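Local coordinates for protein Lysine/ornithine decarboxylase (Selenomonas ruminantium, PDB 5GJO) that decarboxylates both L-lysine and L-ornithine with similar efficiency, using pyridoxal 5'-phosphate as cofactor, to give cadaverine and putrescine in polyamine synthesis, at residues G154-V157 with E158-L161; R199-F202 with D203-E206; N241-I244 with D245-P249. The protein carries 2 engineered substitutions. All coordinates share one frame; numbering follows the deposited sequence.

From the N terminus, contact 1 lies where the loop after strand 133-137 turns into helix 160-169; contact 2 follows near the end of helix 189-207, and contact 3 at the end of helix 233-247. The segments of each are continuous and close a turn or two of backbone; the three run in series and neither nest nor cross. All belong to the pyridoxal-phosphate-binding alpha/beta barrel, away from its cofactor pocket. Contact 2, in the middle, touches contact 1 (Leu161 CD1 to Glu204 CB, 3.7 Å) and contact 3 (Arg199 NH1 to Leu247 O, 2.9 Å, a probable hydrogen bond), whereas contacts 1 and 3 do not meet. Three successive outer helices are thereby tied side by side.

Contact 1. Residues G154-V157 with E158-L161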
# COMPACT_ATOMS: atom_id res chain seq x y z
N GLY A 154 0.94 -23.45 6.70
CA GLY A 154 0.25 -24.68 7.00
C GLY A 154 1.26 -25.83 6.73
O GLY A 154 1.92 -25.86 5.68
N ALA A 155 1.43 -26.71 7.70
CA ALA A 155 2.24 -27.94 7.53
C ALA A 155 1.43 -29.02 6.89
O ALA A 155 0.22 -29.14 7.12
CB ALA A 155 2.70 -28.44 8.88
N PRO A 156 2.08 -29.94 6.17
CA PRO A 156 1.36 -31.13 5.75
C PRO A 156 0.76 -31.87 6.93
O PRO A 156 1.36 -31.89 8.02
CB PRO A 156 2.42 -31.98 5.05
CG PRO A 156 3.53 -31.04 4.68
CD PRO A 156 3.47 -29.90 5.72
N VAL A 157 -0.44 -32.38 6.79
CA VAL A 157 -1.13 -32.99 7.95
C VAL A 157 -0.31 -34.15 8.51
O VAL A 157 -0.33 -34.35 9.68
CB VAL A 157 -2.59 -33.49 7.68
CG1 VAL A 157 -3.46 -32.36 7.13
CG2 VAL A 157 -2.67 -34.61 6.74
N GLU A 158 0.44 -34.84 7.68
CA GLU A 158 1.22 -35.96 8.15
C GLU A 158 2.48 -35.54 8.94
O GLU A 158 3.17 -36.39 9.45
CB GLU A 158 1.49 -36.96 7.02
CG GLU A 158 2.43 -36.46 5.95
CD GLU A 158 1.80 -35.64 4.83
OE1 GLU A 158 2.52 -35.46 3.83
OE2 GLU A 158 0.64 -35.19 4.92
N GLU A 159 2.80 -34.25 8.98
CA GLU A 159 3.89 -33.76 9.81
C GLU A 159 3.39 -33.12 11.10
O GLU A 159 4.20 -32.76 11.89
CB GLU A 159 4.66 -32.74 8.96
CG GLU A 159 5.97 -32.22 9.43
CD GLU A 159 6.64 -31.23 8.44
OE1 GLU A 159 7.48 -30.43 8.96
OE2 GLU A 159 6.36 -31.33 7.18
N ALA A 160 2.08 -32.91 11.22
CA ALA A 160 1.51 -32.14 12.34
C ALA A 160 1.91 -32.70 13.69
O ALA A 160 2.41 -31.96 14.53
CB ALA A 160 0.04 -32.05 12.21
N LEU A 161 1.74 -34.00 13.90
CA LEU A 161 1.99 -34.55 15.23
C LEU A 161 3.48 -34.62 15.49
O LEU A 161 3.93 -34.35 16.60
CB LEU A 161 1.30 -35.88 15.40
CG LEU A 161 -0.22 -35.79 15.23
CD1 LEU A 161 -0.79 -37.16 15.36
CD2 LEU A 161 -0.79 -34.81 16.26
O HOH W 1 0.60 -35.80 11.86
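Pro156 O accepts a hydrogen bond from Glu159 N at 2.9 Å, and one residue further on Val157 O accepts from Ala160 N at 3.2 Å. Both bonds reach three residues back, closing a turn that leads into helix 160-169. This is the compact part of the contact: the methyl CB of Ala160 lies 3.4 Å from Val157 O, and a water links the next pair, donating to Val157 O at 2.8 Å and accepting from Leu161 N. On the flank, Glu159 and Pro156 run side by side in the same direction. The glutamate chain is extended, with CG anti to the backbone N (chi1 -170°), which carries OE2 to 3.5 Å from Pro156 CD; that oxygen also makes a salt bridge to Arg278 of the second subunit.

The solvent side is looser. Glu158 is exposed, and its bend at chi2 (-86°) folds the carboxylate back beside the proline, OE1 and OE2 each 3.7 Å from Pro156 CB; a bound sodium ion lies about 4 Å from the Glu158 side chain.

Upstream, backbone bonds between Ala155 and both Arg137 and Ala139 hold the segment near the end of strand 133-137, while Val157 rests on Val197 and Arg200, and Leu161 on Glu204 and Ala205, of helix 189-207.

Contact 2. Residues R199-F202 with D203-E206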
# COMPACT_ATOMS: atom_id res chain seq x y z
N ARG A 199 -9.93 -33.97 13.88
CA ARG A 199 -10.50 -35.00 14.77
C ARG A 199 -9.62 -36.24 14.73
O ARG A 199 -9.25 -36.75 15.77
CB ARG A 199 -11.94 -35.33 14.40
CG ARG A 199 -12.61 -36.40 15.29
CD ARG A 199 -12.75 -35.96 16.74
NE ARG A 199 -11.65 -36.28 17.60
CZ ARG A 199 -11.57 -35.91 18.89
NH1 ARG A 199 -12.49 -35.10 19.42
NH2 ARG A 199 -10.53 -36.31 19.67
N ARG A 200 -9.24 -36.68 13.55
CA ARG A 200 -8.33 -37.84 13.40
C ARG A 200 -7.01 -37.53 14.06
O ARG A 200 -6.50 -38.36 14.84
CB ARG A 200 -8.19 -38.29 11.96
CG ARG A 200 -7.17 -39.41 11.82
CD ARG A 200 -6.92 -39.71 10.37
NE ARG A 200 -6.42 -38.56 9.57
CZ ARG A 200 -5.19 -38.12 9.55
NH1 ARG A 200 -4.26 -38.62 10.37
NH2 ARG A 200 -4.87 -37.09 8.76
N LEU A 201 -6.44 -36.37 13.79
CA LEU A 201 -5.18 -35.97 14.46
C LEU A 201 -5.26 -35.94 15.96
O LEU A 201 -4.36 -36.42 16.64
CB LEU A 201 -4.64 -34.67 13.90
CG LEU A 201 -4.24 -34.71 12.43
CD1 LEU A 201 -3.95 -33.30 11.92
CD2 LEU A 201 -3.01 -35.57 12.20
N PHE A 202 -6.36 -35.40 16.51
CA PHE A 202 -6.47 -35.38 17.97
C PHE A 202 -6.47 -36.85 18.54
O PHE A 202 -5.84 -37.14 19.57
CB PHE A 202 -7.78 -34.73 18.37
CG PHE A 202 -7.68 -33.26 18.66
CD1 PHE A 202 -7.18 -32.36 17.75
CD2 PHE A 202 -8.12 -32.76 19.87
CE1 PHE A 202 -7.16 -30.98 18.04
CE2 PHE A 202 -8.10 -31.43 20.17
CZ PHE A 202 -7.56 -30.51 19.26
N ASP A 203 -7.18 -37.73 17.87
CA ASP A 203 -7.25 -39.11 18.31
C ASP A 203 -5.87 -39.78 18.26
O ASP A 203 -5.47 -40.43 19.19
CB ASP A 203 -8.25 -39.88 17.46
CG ASP A 203 -9.69 -39.47 17.70
OD1 ASP A 203 -9.98 -38.78 18.68
OD2 ASP A 203 -10.52 -39.85 16.88
N GLU A 204 -5.14 -39.57 17.18
CA GLU A 204 -3.76 -40.12 17.06
C GLU A 204 -2.82 -39.51 18.10
O GLU A 204 -1.98 -40.21 18.74
CB GLU A 204 -3.21 -39.94 15.64
CG GLU A 204 -3.97 -40.68 14.57
CD GLU A 204 -3.47 -40.43 13.15
OE1 GLU A 204 -4.10 -40.95 12.19
OE2 GLU A 204 -2.46 -39.70 12.99
N ALA A 205 -2.92 -38.21 18.34
CA ALA A 205 -2.13 -37.59 19.41
C ALA A 205 -2.39 -38.25 20.79
O ALA A 205 -1.46 -38.43 21.53
CB ALA A 205 -2.47 -36.12 19.56
N GLU A 206 -3.64 -38.56 21.08
CA GLU A 206 -4.02 -39.04 22.39
C GLU A 206 -3.33 -40.35 22.69
O GLU A 206 -2.90 -40.60 23.80
CB GLU A 206 -5.52 -39.23 22.48
CG GLU A 206 -6.00 -39.60 23.85
CD GLU A 206 -6.01 -38.45 24.83
OE1 GLU A 206 -5.94 -37.29 24.40
OE2 GLU A 206 -6.11 -38.70 26.04
O HOH W 2 -5.34 -35.48 21.84
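Arg200 and Glu204 form the straighter of two salt bridges, each joining residues four apart on the helix: Arg200 NH1 donates to Glu204 OE1 at 3.0 Å with an N-H...O angle of 154°. The oxygen sits at the edge of the guanidinium, almost in its plane, but the nitrogen approaches from above the carboxylate plane. The Arg200 chain is extended as far as CD and then bends at chi3 (59°), bringing NH1 round to the acid, while Glu204 OE1 also lies 3.5 Å from Arg200 CG. In the other bridge, Arg199 NH2 comes within 2.7 Å of Asp203 OD1, yet the bond is weak because the angle is only 126°; OD1 meets the guanidinium obliquely, and Arg199 NE is also near, 3.2 Å from Asp203 OD1.

Behind these pairs stands the regular backbone of an alpha-helix. Each donor reaches four residues back, as in Ala205 N to Leu201 O at 2.9 Å and Glu206 N to Phe202 O at 3.0 Å, and this same four-residue spacing places each acid beside its arginine. The helix is the crossover of a beta-alpha-beta unit, strand 173-178, helix 189-207, strand 214-216, within the alpha/beta barrel. Its buried side carries Leu201 and Phe202, both packed on Ile177 of strand 173-178, and Ala205, which joins Phe202 against Leu212.

Further out, residues at and just after the end of helix 233-247 meet this surface. Arg199 NH1 donates to Leu247 O, which holds the guanidinium from its other terminal nitrogen, and the ring of Phe202 makes a T-shaped (edge-to-face) stack with Phe248.

Contact 3. Residues N241-I244 with D245-P249; sequences NKQI and DRLFP
Asp245 N, Arg246 N, Leu247 N and Phe248 N bond in turn to Asn241 O, Lys242 O, Gln243 O and Ile244 O, four residues back each time and closing at 2.7 Å for Phe248, the residue at which the backbone leaves helical geometry. Among the side chains, Gln243 and Arg246 run alongside each other. Arg246 NH1 donates to Gln243 OE1 at 2.9 Å with an N-H...O angle of 161°, and the oxygen lies in the guanidinium plane at its edge. The bend of the glutamine at chi2 (89°) turns its amide toward the arginine; its NE2 is taken by Glu192 O, so both ends of this buried amide have partners. Leu247 crosses the same side chain obliquely, CD1 3.9 Å from Gln243 CG.

Elsewhere on the helix Asn241 and Asp245 point the same way, but Asn241 ND2 and Asp245 OD2 are 4.0 Å apart and communicate through a water, which accepts from ND2 at 3.0 Å and donates to OD2 at 2.7 Å. The remaining polar atom of each goes to Arg44: Asn241 OD1 to its backbone N, Asp245 OD1 to NH2 in a salt bridge.

Phe248 O also accepts from Arg44 NH1, so the end of helix 233-247, in the crossover between strands 214-216 and 252-255, is joined to the loop at Arg44 by polar bonds; the salt bridge probably offsets much of the charge of Asp245, with the water also donating to its OD2.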
# COMPACT_ATOMS: atom_id res chain seq x y z
N ASN A 241 -20.76 -24.79 13.56
CA ASN A 241 -21.02 -25.06 14.97
C ASN A 241 -21.49 -26.52 15.16
O ASN A 241 -21.00 -27.19 16.10
CB ASN A 241 -22.05 -24.08 15.55
CG ASN A 241 -22.02 -24.04 17.02
OD1 ASN A 241 -21.12 -23.50 17.65
ND2 ASN A 241 -23.03 -24.66 17.61
N LYS A 242 -22.34 -26.98 14.24
CA LYS A 242 -22.94 -28.33 14.30
C LYS A 242 -21.79 -29.36 14.22
O LYS A 242 -21.75 -30.38 14.99
CB LYS A 242 -24.00 -28.55 13.24
CG LYS A 242 -24.71 -29.89 13.33
CD LYS A 242 -25.55 -30.20 12.14
CE LYS A 242 -26.42 -31.41 12.43
NZ LYS A 242 -27.40 -31.62 11.32
N GLN A 243 -20.83 -29.10 13.35
CA GLN A 243 -19.74 -30.02 13.15
C GLN A 243 -18.78 -29.97 14.32
O GLN A 243 -18.17 -31.00 14.72
CB GLN A 243 -19.01 -29.72 11.83
CG GLN A 243 -17.89 -30.70 11.47
CD GLN A 243 -18.38 -31.89 10.68
OE1 GLN A 243 -19.46 -32.39 10.92
NE2 GLN A 243 -17.65 -32.28 9.66
N ILE A 244 -18.64 -28.82 14.96
CA ILE A 244 -17.83 -28.75 16.15
C ILE A 244 -18.51 -29.48 17.33
O ILE A 244 -17.83 -30.18 18.07
CB ILE A 244 -17.54 -27.28 16.58
CG1 ILE A 244 -16.64 -26.56 15.55
CG2 ILE A 244 -16.88 -27.21 17.95
CD1 ILE A 244 -16.73 -25.09 15.64
N ASP A 245 -19.81 -29.32 17.49
CA ASP A 245 -20.50 -30.10 18.55
C ASP A 245 -20.38 -31.63 18.32
O ASP A 245 -20.24 -32.40 19.28
CB ASP A 245 -21.93 -29.70 18.72
CG ASP A 245 -22.14 -28.65 19.81
OD1 ASP A 245 -21.28 -28.52 20.72
OD2 ASP A 245 -23.23 -28.00 19.75
N ARG A 246 -20.49 -32.04 17.07
CA ARG A 246 -20.44 -33.42 16.64
C ARG A 246 -19.13 -34.04 16.93
O ARG A 246 -19.07 -35.15 17.50
CB ARG A 246 -20.74 -33.50 15.16
CG ARG A 246 -20.63 -34.90 14.57
CD ARG A 246 -20.46 -34.80 13.09
NE ARG A 246 -20.46 -36.12 12.44
CZ ARG A 246 -20.21 -36.30 11.16
NH1 ARG A 246 -19.86 -35.25 10.37
NH2 ARG A 246 -20.37 -37.52 10.64
N LEU A 247 -18.06 -33.39 16.54
CA LEU A 247 -16.71 -33.94 16.66
C LEU A 247 -15.93 -33.54 17.85
O LEU A 247 -15.01 -34.28 18.27
CB LEU A 247 -15.87 -33.58 15.40
CG LEU A 247 -16.47 -34.03 14.08
CD1 LEU A 247 -15.61 -33.52 12.93
CD2 LEU A 247 -16.66 -35.56 13.99
N PHE A 248 -16.15 -32.32 18.44
CA PHE A 248 -15.33 -31.77 19.49
C PHE A 248 -16.19 -31.32 20.67
O PHE A 248 -16.10 -30.15 21.13
CB PHE A 248 -14.46 -30.59 18.96
CG PHE A 248 -13.42 -31.02 17.97
CD1 PHE A 248 -12.18 -31.47 18.41
CD2 PHE A 248 -13.69 -31.00 16.60
CE1 PHE A 248 -11.22 -31.87 17.52
CE2 PHE A 248 -12.71 -31.46 15.68
CZ PHE A 248 -11.46 -31.83 16.17
N PRO A 249 -16.94 -32.25 21.28
CA PRO A 249 -17.79 -31.88 22.44
C PRO A 249 -17.02 -31.41 23.66
O PRO A 249 -17.52 -30.60 24.46
CB PRO A 249 -18.53 -33.21 22.77
CG PRO A 249 -17.79 -34.26 22.10
CD PRO A 249 -17.11 -33.66 20.88
O HOH W 3 -23.63 -25.45 20.45